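Local coordinates for protein coclaurine N-methyltransferase (Coptis japonica, PDB 6GKV) that transfers a methyl group from S-adenosyl-L-methionine to the ring nitrogen of coclaurine and related tetrahydroisoquinolines in alkaloid biosynthesis, at residues Asp22-Leu27 against Phe326-Met331; Gly92-Phe97 against Trp277-Lys282; Tyr235-Leu240 against Asp244-Tyr249; Phe334-Asn337 against Glu341-Ala344. All coordinates share one frame; numbering follows the deposited sequence.

Contact 1 of 4, residues Asp22-Leu27 against Phe326-Met331; sequences DDIKQL and FCLSGM. With F2W (6,7-dimethoxy-2-methyl-1,2,3,4-tetrahydroisoquinolin-2-ium), chain D.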
# COMPACT_ATOMS: atom_id res chain seq x y z
N ASP A 22 -12.24 -20.62 27.56
CA ASP A 22 -11.15 -19.72 27.94
C ASP A 22 -9.79 -20.33 27.68
O ASP A 22 -8.86 -19.63 27.29
CB ASP A 22 -11.24 -19.33 29.41
CG ASP A 22 -12.39 -18.42 29.70
OD1 ASP A 22 -12.95 -17.86 28.73
OD2 ASP A 22 -12.75 -18.26 30.88
N ASP A 23 -9.68 -21.63 27.94
CA ASP A 23 -8.46 -22.36 27.65
C ASP A 23 -8.20 -22.36 26.14
O ASP A 23 -7.05 -22.38 25.70
CB ASP A 23 -8.55 -23.80 28.18
CG ASP A 23 -8.41 -23.88 29.70
OD1 ASP A 23 -9.42 -23.74 30.43
OD2 ASP A 23 -7.28 -24.14 30.18
N ILE A 24 -9.26 -22.34 25.34
CA ILE A 24 -9.13 -22.37 23.88
C ILE A 24 -8.66 -21.02 23.38
O ILE A 24 -7.74 -20.94 22.57
CB ILE A 24 -10.46 -22.73 23.14
CG1 ILE A 24 -11.08 -24.03 23.65
CG2 ILE A 24 -10.23 -22.80 21.62
CD1 ILE A 24 -12.42 -24.36 22.95
N LYS A 25 -9.30 -19.97 23.89
CA LYS A 25 -8.91 -18.59 23.58
C LYS A 25 -7.45 -18.32 23.97
O LYS A 25 -6.67 -17.79 23.18
CB LYS A 25 -9.82 -17.60 24.29
CG LYS A 25 -11.25 -17.52 23.70
CD LYS A 25 -12.21 -16.81 24.68
CE LYS A 25 -13.55 -16.52 24.04
NZ LYS A 25 -14.50 -15.88 25.02
N GLN A 26 -7.07 -18.72 25.18
CA GLN A 26 -5.68 -18.61 25.60
C GLN A 26 -4.71 -19.29 24.63
O GLN A 26 -3.66 -18.74 24.33
CB GLN A 26 -5.50 -19.20 27.00
CG GLN A 26 -4.13 -18.95 27.58
CD GLN A 26 -4.03 -19.41 29.02
OE1 GLN A 26 -3.10 -20.11 29.40
NE2 GLN A 26 -5.01 -19.02 29.82
N LEU A 27 -5.05 -20.48 24.14
CA LEU A 27 -4.13 -21.21 23.26
C LEU A 27 -4.07 -20.59 21.87
O LEU A 27 -3.03 -20.62 21.21
CB LEU A 27 -4.54 -22.69 23.15
CG LEU A 27 -4.34 -23.54 24.41
CD1 LEU A 27 -4.92 -24.94 24.23
CD2 LEU A 27 -2.86 -23.62 24.75
N PHE A 326 -14.72 -22.39 14.71
CA PHE A 326 -14.83 -21.43 13.61
C PHE A 326 -14.92 -20.03 14.19
O PHE A 326 -14.13 -19.15 13.89
CB PHE A 326 -16.07 -21.74 12.78
CG PHE A 326 -16.22 -20.90 11.56
CD1 PHE A 326 -15.67 -21.31 10.35
CD2 PHE A 326 -16.94 -19.72 11.60
CE1 PHE A 326 -15.83 -20.55 9.20
CE2 PHE A 326 -17.09 -18.95 10.47
CZ PHE A 326 -16.54 -19.37 9.26
N CYS A 327 -15.93 -19.87 15.02
CA CYS A 327 -16.28 -18.62 15.65
C CYS A 327 -15.25 -18.16 16.70
O CYS A 327 -15.00 -16.96 16.85
CB CYS A 327 -17.67 -18.76 16.27
SG CYS A 327 -18.96 -19.15 15.11
N LEU A 328 -14.64 -19.10 17.40
CA LEU A 328 -13.62 -18.77 18.39
C LEU A 328 -12.37 -18.26 17.68
O LEU A 328 -11.76 -17.27 18.12
CB LEU A 328 -13.27 -19.98 19.26
CG LEU A 328 -14.29 -20.56 20.26
CD1 LEU A 328 -13.63 -21.69 20.96
CD2 LEU A 328 -14.74 -19.53 21.29
N SER A 329 -11.98 -18.97 16.61
CA SER A 329 -10.90 -18.50 15.75
C SER A 329 -11.19 -17.07 15.27
O SER A 329 -10.34 -16.19 15.38
CB SER A 329 -10.72 -19.41 14.54
OG SER A 329 -10.17 -20.65 14.95
N GLY A 330 -12.40 -16.84 14.77
CA GLY A 330 -12.80 -15.52 14.34
C GLY A 330 -12.74 -14.48 15.44
O GLY A 330 -12.21 -13.39 15.25
N MET A 331 -13.30 -14.81 16.61
CA MET A 331 -13.28 -13.88 17.74
C MET A 331 -11.88 -13.42 18.14
O MET A 331 -11.61 -12.24 18.24
CB MET A 331 -13.94 -14.51 18.96
CG MET A 331 -15.39 -14.18 19.11
SD MET A 331 -16.07 -14.97 20.57
CE MET A 331 -15.18 -14.14 21.85
CAM F2W D . -13.72 -17.07 11.31
OAK F2W D . -12.48 -16.72 10.67
CAB F2W D . -12.70 -16.41 9.35
CAA F2W D . -13.97 -16.41 8.76
CAF F2W D . -14.07 -16.10 7.41
CAJ F2W D . -15.29 -16.04 6.75
CAI F2W D . -15.29 -16.21 5.20
NAH F2W D . -14.41 -15.14 4.71
CAO F2W D . -14.22 -15.51 3.30
CAG F2W D . -13.16 -15.54 5.36
CAE F2W D . -12.97 -15.73 6.69
CAD F2W D . -11.70 -15.76 7.26
CAC F2W D . -11.58 -16.06 8.61
OAL F2W D . -10.39 -16.12 9.28
CAN F2W D . -9.18 -15.77 8.59

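Contact 2 of 4, residues Gly92-Phe97 against Trp277-Lys282; sequences GSCCYF and WTLSGK. With SAH (S-adenosyl-L-homocysteine), chain C.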
# COMPACT_ATOMS: atom_id res chain seq x y z
N GLY A 92 -22.73 -14.38 5.93
CA GLY A 92 -21.65 -15.24 6.37
C GLY A 92 -20.31 -14.55 6.21
O GLY A 92 -19.31 -15.17 5.83
N SER A 93 -20.32 -13.26 6.52
CA SER A 93 -19.16 -12.39 6.38
C SER A 93 -19.28 -11.20 7.38
O SER A 93 -20.31 -11.04 8.04
CB SER A 93 -19.06 -11.88 4.94
OG SER A 93 -20.31 -11.35 4.50
N CYS A 94 -18.25 -10.37 7.46
CA CYS A 94 -18.16 -9.36 8.51
C CYS A 94 -19.39 -8.43 8.65
O CYS A 94 -19.88 -7.89 7.66
CB CYS A 94 -16.92 -8.50 8.29
SG CYS A 94 -16.55 -7.42 9.66
N CYS A 95 -19.89 -8.28 9.86
CA CYS A 95 -20.97 -7.33 10.11
C CYS A 95 -20.43 -6.07 10.79
O CYS A 95 -19.28 -6.03 11.22
CB CYS A 95 -22.07 -7.96 10.94
SG CYS A 95 -22.73 -9.39 10.13
N TYR A 96 -21.26 -5.04 10.87
CA TYR A 96 -20.79 -3.75 11.34
C TYR A 96 -21.49 -3.33 12.63
O TYR A 96 -22.69 -3.06 12.64
CB TYR A 96 -20.99 -2.70 10.26
CG TYR A 96 -20.18 -1.46 10.49
CD1 TYR A 96 -20.73 -0.37 11.16
CD2 TYR A 96 -18.87 -1.38 10.07
CE1 TYR A 96 -20.00 0.77 11.39
CE2 TYR A 96 -18.12 -0.23 10.29
CZ TYR A 96 -18.68 0.84 10.95
OH TYR A 96 -17.93 1.97 11.16
N PHE A 97 -20.72 -3.28 13.71
CA PHE A 97 -21.23 -2.88 15.01
C PHE A 97 -20.73 -1.46 15.33
O PHE A 97 -19.55 -1.29 15.68
CB PHE A 97 -20.80 -3.88 16.09
CG PHE A 97 -21.26 -5.31 15.85
CD1 PHE A 97 -20.60 -6.13 14.95
CD2 PHE A 97 -22.33 -5.83 16.56
CE1 PHE A 97 -21.00 -7.43 14.73
CE2 PHE A 97 -22.75 -7.14 16.35
CZ PHE A 97 -22.09 -7.94 15.43
N TRP A 277 -10.70 1.90 2.10
CA TRP A 277 -10.96 2.05 3.51
C TRP A 277 -10.45 0.80 4.18
O TRP A 277 -10.34 -0.24 3.52
CB TRP A 277 -12.45 2.19 3.80
CG TRP A 277 -13.21 3.21 3.03
CD1 TRP A 277 -13.64 4.42 3.50
CD2 TRP A 277 -13.72 3.10 1.70
NE1 TRP A 277 -14.35 5.09 2.52
CE2 TRP A 277 -14.41 4.29 1.38
CE3 TRP A 277 -13.63 2.11 0.69
CZ2 TRP A 277 -15.02 4.54 0.16
CZ3 TRP A 277 -14.24 2.34 -0.54
CH2 TRP A 277 -14.92 3.55 -0.79
N THR A 278 -10.13 0.88 5.46
CA THR A 278 -10.15 -0.31 6.29
C THR A 278 -11.17 -0.10 7.39
O THR A 278 -11.84 0.95 7.47
CB THR A 278 -8.81 -0.66 6.91
OG1 THR A 278 -8.44 0.34 7.87
CG2 THR A 278 -7.73 -0.85 5.83
N LEU A 279 -11.26 -1.10 8.26
CA LEU A 279 -12.35 -1.23 9.22
C LEU A 279 -11.85 -2.12 10.38
O LEU A 279 -11.26 -3.18 10.14
CB LEU A 279 -13.54 -1.83 8.49
CG LEU A 279 -14.91 -2.23 8.99
CD1 LEU A 279 -15.95 -1.71 8.01
CD2 LEU A 279 -14.97 -3.73 9.01
N SER A 280 -12.03 -1.68 11.62
CA SER A 280 -11.46 -2.41 12.77
C SER A 280 -11.85 -3.88 12.86
O SER A 280 -13.01 -4.25 12.67
CB SER A 280 -11.85 -1.77 14.09
OG SER A 280 -11.58 -2.69 15.14
N GLY A 281 -10.88 -4.72 13.21
CA GLY A 281 -11.14 -6.13 13.46
C GLY A 281 -12.16 -6.44 14.56
O GLY A 281 -12.57 -7.60 14.74
N LYS A 282 -12.58 -5.41 15.29
CA LYS A 282 -13.57 -5.56 16.35
C LYS A 282 -14.94 -5.92 15.79
O LYS A 282 -15.77 -6.53 16.46
CB LYS A 282 -13.67 -4.27 17.19
CG LYS A 282 -12.62 -4.16 18.27
CD LYS A 282 -13.13 -3.32 19.44
CE LYS A 282 -13.50 -1.91 18.99
NZ LYS A 282 -12.94 -0.82 19.86
N SAH C . -20.34 -13.28 -0.02
CA SAH C . -21.14 -14.05 0.92
CB SAH C . -20.37 -15.26 1.42
CG SAH C . -18.86 -15.08 1.56
SD SAH C . -18.05 -16.66 1.94
C SAH C . -21.58 -13.21 2.10
O SAH C . -21.01 -12.14 2.31
OXT SAH C . -22.50 -13.58 2.86
C5' SAH C . -17.40 -16.86 0.26
C4' SAH C . -18.46 -17.10 -0.82
O4' SAH C . -17.85 -17.29 -2.09
C3' SAH C . -19.31 -18.34 -0.55
O3' SAH C . -20.63 -18.08 -0.96
C2' SAH C . -18.76 -19.40 -1.47
O2' SAH C . -19.81 -20.25 -1.86
C1' SAH C . -18.22 -18.55 -2.63
N9 SAH C . -17.08 -19.19 -3.33
C8 SAH C . -15.91 -19.69 -2.80
N7 SAH C . -15.15 -20.17 -3.81
C5 SAH C . -15.81 -19.99 -4.99
C6 SAH C . -15.51 -20.30 -6.32
N6 SAH C . -14.37 -20.90 -6.65
N1 SAH C . -16.43 -19.99 -7.31
C2 SAH C . -17.62 -19.37 -6.98
N3 SAH C . -17.91 -19.07 -5.67
C4 SAH C . -17.02 -19.37 -4.69

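Contact 3 of 4, residues Tyr235-Leu240 against Asp244-Tyr249; sequences YHYEPL and DWFTEY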
# COMPACT_ATOMS: atom_id res chain seq x y z
N TYR A 235 -0.07 -13.47 3.73
CA TYR A 235 0.42 -14.86 3.76
C TYR A 235 -0.60 -15.92 3.38
O TYR A 235 -1.81 -15.80 3.65
CB TYR A 235 0.98 -15.19 5.15
CG TYR A 235 0.04 -14.99 6.33
CD1 TYR A 235 -0.30 -13.71 6.76
CD2 TYR A 235 -0.46 -16.07 7.04
CE1 TYR A 235 -1.14 -13.52 7.86
CE2 TYR A 235 -1.30 -15.89 8.13
CZ TYR A 235 -1.63 -14.61 8.54
OH TYR A 235 -2.46 -14.42 9.61
N HIS A 236 -0.09 -16.94 2.70
CA HIS A 236 -0.82 -18.20 2.52
C HIS A 236 -1.21 -18.72 3.91
O HIS A 236 -0.37 -18.69 4.83
CB HIS A 236 0.03 -19.27 1.81
CG HIS A 236 0.28 -19.02 0.36
ND1 HIS A 236 -0.68 -19.25 -0.61
CD2 HIS A 236 1.40 -18.63 -0.31
CE1 HIS A 236 -0.17 -18.99 -1.80
NE2 HIS A 236 1.09 -18.61 -1.65
N TYR A 237 -2.44 -19.19 4.10
CA TYR A 237 -2.78 -19.76 5.41
C TYR A 237 -2.25 -21.20 5.45
O TYR A 237 -2.99 -22.15 5.26
CB TYR A 237 -4.30 -19.66 5.73
CG TYR A 237 -4.48 -19.28 7.19
CD1 TYR A 237 -3.56 -18.43 7.77
CD2 TYR A 237 -5.57 -19.70 7.98
CE1 TYR A 237 -3.61 -18.06 9.06
CE2 TYR A 237 -5.66 -19.27 9.34
CZ TYR A 237 -4.66 -18.46 9.86
OH TYR A 237 -4.62 -18.01 11.16
N GLU A 238 -0.92 -21.31 5.65
CA GLU A 238 -0.19 -22.57 5.84
C GLU A 238 0.52 -22.53 7.19
O GLU A 238 0.98 -21.48 7.60
CB GLU A 238 0.85 -22.81 4.74
CG GLU A 238 0.39 -22.58 3.31
CD GLU A 238 1.54 -22.47 2.31
OE1 GLU A 238 2.71 -22.33 2.75
OE2 GLU A 238 1.28 -22.52 1.08
N PRO A 239 0.66 -23.69 7.88
CA PRO A 239 1.23 -23.70 9.24
C PRO A 239 2.61 -23.03 9.37
O PRO A 239 3.44 -23.21 8.48
CB PRO A 239 1.33 -25.21 9.55
CG PRO A 239 0.27 -25.83 8.70
CD PRO A 239 0.24 -25.03 7.43
N LEU A 240 2.83 -22.29 10.46
CA LEU A 240 4.14 -21.70 10.74
C LEU A 240 5.17 -22.79 10.82
O LEU A 240 6.17 -22.81 10.09
CB LEU A 240 4.16 -20.95 12.07
CG LEU A 240 3.33 -19.70 12.20
CD1 LEU A 240 3.24 -19.30 13.65
CD2 LEU A 240 4.04 -18.68 11.42
N ASP A 244 2.20 -25.31 15.13
CA ASP A 244 1.06 -24.48 14.71
C ASP A 244 -0.15 -25.37 14.41
O ASP A 244 -0.25 -25.94 13.32
CB ASP A 244 1.43 -23.64 13.49
CG ASP A 244 0.28 -22.73 13.00
OD1 ASP A 244 -0.81 -22.68 13.61
OD2 ASP A 244 0.50 -22.04 11.97
N TRP A 245 -1.04 -25.47 15.38
CA TRP A 245 -2.28 -26.23 15.23
C TRP A 245 -3.42 -25.34 14.74
O TRP A 245 -4.41 -25.83 14.21
CB TRP A 245 -2.66 -26.91 16.56
CG TRP A 245 -2.90 -25.94 17.62
CD1 TRP A 245 -1.97 -25.42 18.48
CD2 TRP A 245 -4.13 -25.29 17.92
NE1 TRP A 245 -2.56 -24.48 19.31
CE2 TRP A 245 -3.91 -24.38 18.98
CE3 TRP A 245 -5.44 -25.38 17.40
CZ2 TRP A 245 -4.89 -23.58 19.55
CZ3 TRP A 245 -6.45 -24.58 17.96
CH2 TRP A 245 -6.16 -23.68 19.01
N PHE A 246 -3.27 -24.03 14.91
CA PHE A 246 -4.36 -23.07 14.67
C PHE A 246 -4.63 -22.81 13.18
O PHE A 246 -5.79 -22.60 12.76
CB PHE A 246 -4.05 -21.74 15.40
CG PHE A 246 -5.06 -20.63 15.13
CD1 PHE A 246 -6.29 -20.63 15.77
CD2 PHE A 246 -4.76 -19.59 14.27
CE1 PHE A 246 -7.21 -19.62 15.53
CE2 PHE A 246 -5.68 -18.60 14.03
CZ PHE A 246 -6.90 -18.62 14.66
N THR A 247 -3.58 -22.80 12.38
CA THR A 247 -3.73 -22.37 11.00
C THR A 247 -4.66 -23.30 10.22
O THR A 247 -5.46 -22.83 9.41
CB THR A 247 -2.36 -22.27 10.29
OG1 THR A 247 -1.53 -21.35 11.00
CG2 THR A 247 -2.54 -21.76 8.88
N GLU A 248 -4.60 -24.60 10.49
CA GLU A 248 -5.49 -25.54 9.80
C GLU A 248 -6.68 -26.04 10.63
O GLU A 248 -7.45 -26.86 10.16
CB GLU A 248 -4.70 -26.74 9.30
CG GLU A 248 -3.98 -26.47 8.01
CD GLU A 248 -2.92 -27.49 7.70
OE1 GLU A 248 -2.79 -28.46 8.47
OE2 GLU A 248 -2.21 -27.33 6.68
N TYR A 249 -6.81 -25.53 11.85
CA TYR A 249 -7.93 -25.85 12.73
C TYR A 249 -9.29 -25.68 12.05
O TYR A 249 -10.14 -26.54 12.17
CB TYR A 249 -7.84 -24.94 13.96
CG TYR A 249 -8.87 -25.02 15.09
CD1 TYR A 249 -9.39 -26.23 15.58
CD2 TYR A 249 -9.23 -23.85 15.75
CE1 TYR A 249 -10.29 -26.24 16.67
CE2 TYR A 249 -10.11 -23.84 16.82
CZ TYR A 249 -10.63 -25.03 17.29
OH TYR A 249 -11.50 -24.94 18.37

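Contact 4 of 4, residues Phe334-Asn337 against Glu341-Ala344; sequences FGYN and EWMA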
# COMPACT_ATOMS: atom_id res chain seq x y z
N PHE A 334 -9.49 -11.68 14.95
CA PHE A 334 -9.85 -10.34 14.57
C PHE A 334 -9.95 -9.37 15.74
O PHE A 334 -9.73 -8.19 15.56
CB PHE A 334 -11.15 -10.40 13.78
CG PHE A 334 -10.94 -10.97 12.43
CD1 PHE A 334 -11.02 -12.35 12.23
CD2 PHE A 334 -10.58 -10.15 11.37
CE1 PHE A 334 -10.78 -12.90 10.99
CE2 PHE A 334 -10.33 -10.69 10.12
CZ PHE A 334 -10.43 -12.06 9.93
N GLY A 335 -10.26 -9.86 16.93
CA GLY A 335 -10.31 -8.99 18.10
C GLY A 335 -8.95 -8.78 18.73
O GLY A 335 -8.83 -7.98 19.65
N TYR A 336 -7.92 -9.48 18.23
CA TYR A 336 -6.57 -9.37 18.79
C TYR A 336 -6.09 -7.92 18.84
O TYR A 336 -6.37 -7.12 17.91
CB TYR A 336 -5.58 -10.21 17.97
CG TYR A 336 -4.31 -10.56 18.73
CD1 TYR A 336 -4.31 -11.62 19.64
CD2 TYR A 336 -3.13 -9.84 18.55
CE1 TYR A 336 -3.17 -11.94 20.34
CE2 TYR A 336 -1.97 -10.18 19.26
CZ TYR A 336 -2.01 -11.23 20.15
OH TYR A 336 -0.88 -11.58 20.86
N ASN A 337 -5.37 -7.58 19.91
CA ASN A 337 -4.87 -6.19 20.14
C ASN A 337 -5.87 -5.11 19.82
O ASN A 337 -5.58 -4.22 19.04
CB ASN A 337 -3.62 -5.91 19.33
CG ASN A 337 -2.41 -6.61 19.87
OD1 ASN A 337 -2.36 -7.00 21.05
ND2 ASN A 337 -1.40 -6.79 19.01
N GLU A 341 -4.91 -5.44 14.35
CA GLU A 341 -3.98 -6.34 13.69
C GLU A 341 -4.64 -6.97 12.45
O GLU A 341 -4.33 -6.62 11.31
CB GLU A 341 -3.50 -7.43 14.65
CG GLU A 341 -2.69 -6.91 15.83
CD GLU A 341 -1.35 -6.33 15.43
OE1 GLU A 341 -0.92 -6.52 14.29
OE2 GLU A 341 -0.69 -5.68 16.27
N TRP A 342 -5.52 -7.93 12.69
CA TRP A 342 -6.30 -8.55 11.62
C TRP A 342 -7.60 -7.79 11.52
O TRP A 342 -8.21 -7.44 12.54
CB TRP A 342 -6.52 -10.04 11.90
CG TRP A 342 -5.27 -10.87 11.74
CD1 TRP A 342 -4.74 -11.32 10.57
CD2 TRP A 342 -4.39 -11.33 12.79
NE1 TRP A 342 -3.59 -12.04 10.82
CE2 TRP A 342 -3.36 -12.07 12.15
CE3 TRP A 342 -4.41 -11.23 14.18
CZ2 TRP A 342 -2.34 -12.68 12.89
CZ3 TRP A 342 -3.38 -11.86 14.90
CH2 TRP A 342 -2.36 -12.56 14.26
N MET A 343 -8.03 -7.52 10.29
CA MET A 343 -9.16 -6.63 10.07
C MET A 343 -9.73 -6.76 8.67
O MET A 343 -9.39 -7.68 7.92
CB MET A 343 -8.72 -5.18 10.32
CG MET A 343 -7.41 -4.79 9.59
SD MET A 343 -6.85 -3.10 9.95
CE MET A 343 -5.94 -3.32 11.47
N ALA A 344 -10.60 -5.81 8.32
CA ALA A 344 -11.29 -5.79 7.04
C ALA A 344 -10.90 -4.59 6.18
O ALA A 344 -10.82 -3.45 6.65
CB ALA A 344 -12.79 -5.82 7.26
O HOH W 1 -6.73 -7.50 15.47

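Contact 1 of 4, residues Asp22-Leu27 against Phe326-Met331
I24 and L328 form the apolar heart of this helix-helix contact. The CD1 methyl of L328 approaches the I24 side chain at about a right angle and settles between two of its branches, 3.5 Å from I24 CD1 and 3.6 Å from I24 CG2. I24 CG2 stands anti to its own nitrogen while CG1 stands beside it, and this spreads the branches around the leucine methyl. Beside this pair, K25 meets M331 with the end of its chain: extended beyond CG, it brings CE to 3.6 Å from M331 CE. The methionine is bent at its last torsion (chi3 66°), which turns its terminal methyl back toward the lysine. The axes of the two helical segments approach to 10.1 Å and cross at -50°, and side-chain ends fill the interval.

The other kind of contact is with the ligand N-methylheliamine, on the side of helix 313-335 that faces away from 22-27. The methoxy carbon CAM lies over one face of the F326 ring, 4.0 Å above its plane and offset toward the rim, and 3.5 Å from G330 CA, where no side chain intervenes. An alanine in place of F326 would remove the aromatic face and would probably leave the methoxy group less firmly confined. Helix 313-335 thus packs on helix 21-39, near the N-terminus, with one face and, with the other, lines the alkaloid pocket of this CFA/CMAS-family methyltransferase.

Contact 2 of 4, residues Gly92-Phe97 against Trp277-Lys282
The backbones of C94 and L279 keep well apart: the nearest CA pair of the two segments, C94 and G281, is 9.2 Å apart, so the space between is spanned by side chains. G92-F97 is an irregular, extended loop. W277-L279 ends strand 272-279, after which the chain turns at S280 into helix 281-297. S280 is the N-cap of that helix, its OG accepting from K282 N at 2.9 Å in a nearly straight bond (167°).

L279 bridges to the loop with both of its methyls. CD1 comes up to the edge of the Y96 ring, near the ring plane, and lies 3.5 Å from CE2. CD2 reaches the other way, to 4.1 Å from C94 SG. The thiol is placed for this by its first torsion, SG standing anti to the backbone nitrogen (chi1 -170°), and the tyrosine ring is additionally stacked on H283 at the start of the helix.

In this class I methyltransferase fold, strand 272-279 is the outermost strand, within this chain, at one end of the mixed sheet, and the loop it packs against carries residues of the cofactor site. G92 N donates to the carboxylate oxygen OXT of S-adenosyl-L-homocysteine (3.2 Å, 155°). S93 OG meets the other carboxylate oxygen, although the modelled separation is too short to be trusted, and also bonds to K91 NZ. One residue further on, C94 N donates to OE2 of E198, whose other oxygen, OE1, is hydrogen-bonded to the bound N-methylheliamine.

Contact 3 of 4, residues Tyr235-Leu240 against Asp244-Tyr249
The carboxylate of D244 ties segments 235-240 and 244-249 together. Its OD2 accepts from L240 N at 2.8 Å in a nearly straight bond (167°), using the anti lone pair; T247 OG1 also points to OD2, at a modelled length too short to rely on. OD1 turns to its own segment, where T247 N donates at 3.0 Å from above the carboxylate plane and F246 N adds a weak bond. The bond from T247 N, three residues on, makes D244 the head of an Asx motif that folds D244-T247 into a turn.

Across from it, Y237 is the centre of an inverse gamma turn just after strand 235-236. T247 CG2, anti to T247 N and thereby directed over the tyrosine ring, sits above its middle, 3.6 Å from the centroid and 11° off the normal, a CH-pi contact. Y237 OH lies 3.1 Å from F246 CE2. A serine in place of Y237 would remove the ring and would probably leave the T247 methyl without its aromatic cover and a gap beside F246. On the outer side, the carboxylate of E248 crosses the P239 ring obliquely, and E248 OE2 lies 3.4 Å from P239 CD.

Contact 4 of 4, residues Phe334-Asn337 against Glu341-Ala344
A tight connection, from F334 at the end of helix 313-335 to W342 at the start of strand 342-350, leads the chain from its last helix into the central sheet. F334 belongs to the alkaloid pocket. W342 CB lies over one face of the F334 ring, 4.1 Å from F334 CD2, while M343 O lies at the ring edge in its plane. The phenylalanine CG stands beside the backbone nitrogen and anti to the carbonyl carbon (chi1 -72°), which lays the ring along the beginning of the strand.

Y336 and W342 run side by side and point the same way; Y336 CB abuts the edge of the indole, 4.1 Å from W342 CE3. The tyrosine ring in turn has E341 CG at its own edge, 4.0 Å from Y336 CD2. Polar closure of the turn comes from N337, whose ND2 donates to E341 OE2 at 3.0 Å (153°). The acceptor lies almost in the amide plane, yet the two flat groups are turned by 61°, and the amide meets OE2 on its anti side but tilted out of the carboxylate plane. The other oxygen, OE1, is taken by Y40 and H230, so both ends of this buried carboxylate have partners. Inside the turn a water accepts from E341 N at 3.0 Å and also lies by the carbonyl oxygens of F334 and Y336.

Strand 342-350 runs antiparallel between 221-230 and 272-279, with M343 and A344 bonded to C229 and L279. Helix 21-39 covers Y336 and W342 through L36, and the F334 ring also meets F284 edge-to-face.

Contacts 1 and 4 follow one another along helix 313-335, with centres 13 Å apart; F326 and G330 of the first and F334 of the second line the same alkaloid pocket. Contact 3 packs against that helix: F246 CE1 is 3.2 Å from S329 OG of contact 1, and Y235 OH and W342 NE1 of contact 4 are 2.9 Å apart, probably hydrogen-bonded. Contact 2 joins contact 4 through the sheet, where L279 O and A344 N are 3.3 Å apart, probably hydrogen-bonded, and it alone grips the cofactor. Contacts 2 and 3, with centres 22 Å apart, approach the bound N-methylheliamine with the side chains of C94 (about 8 Å) and Y237 (about 5 Å).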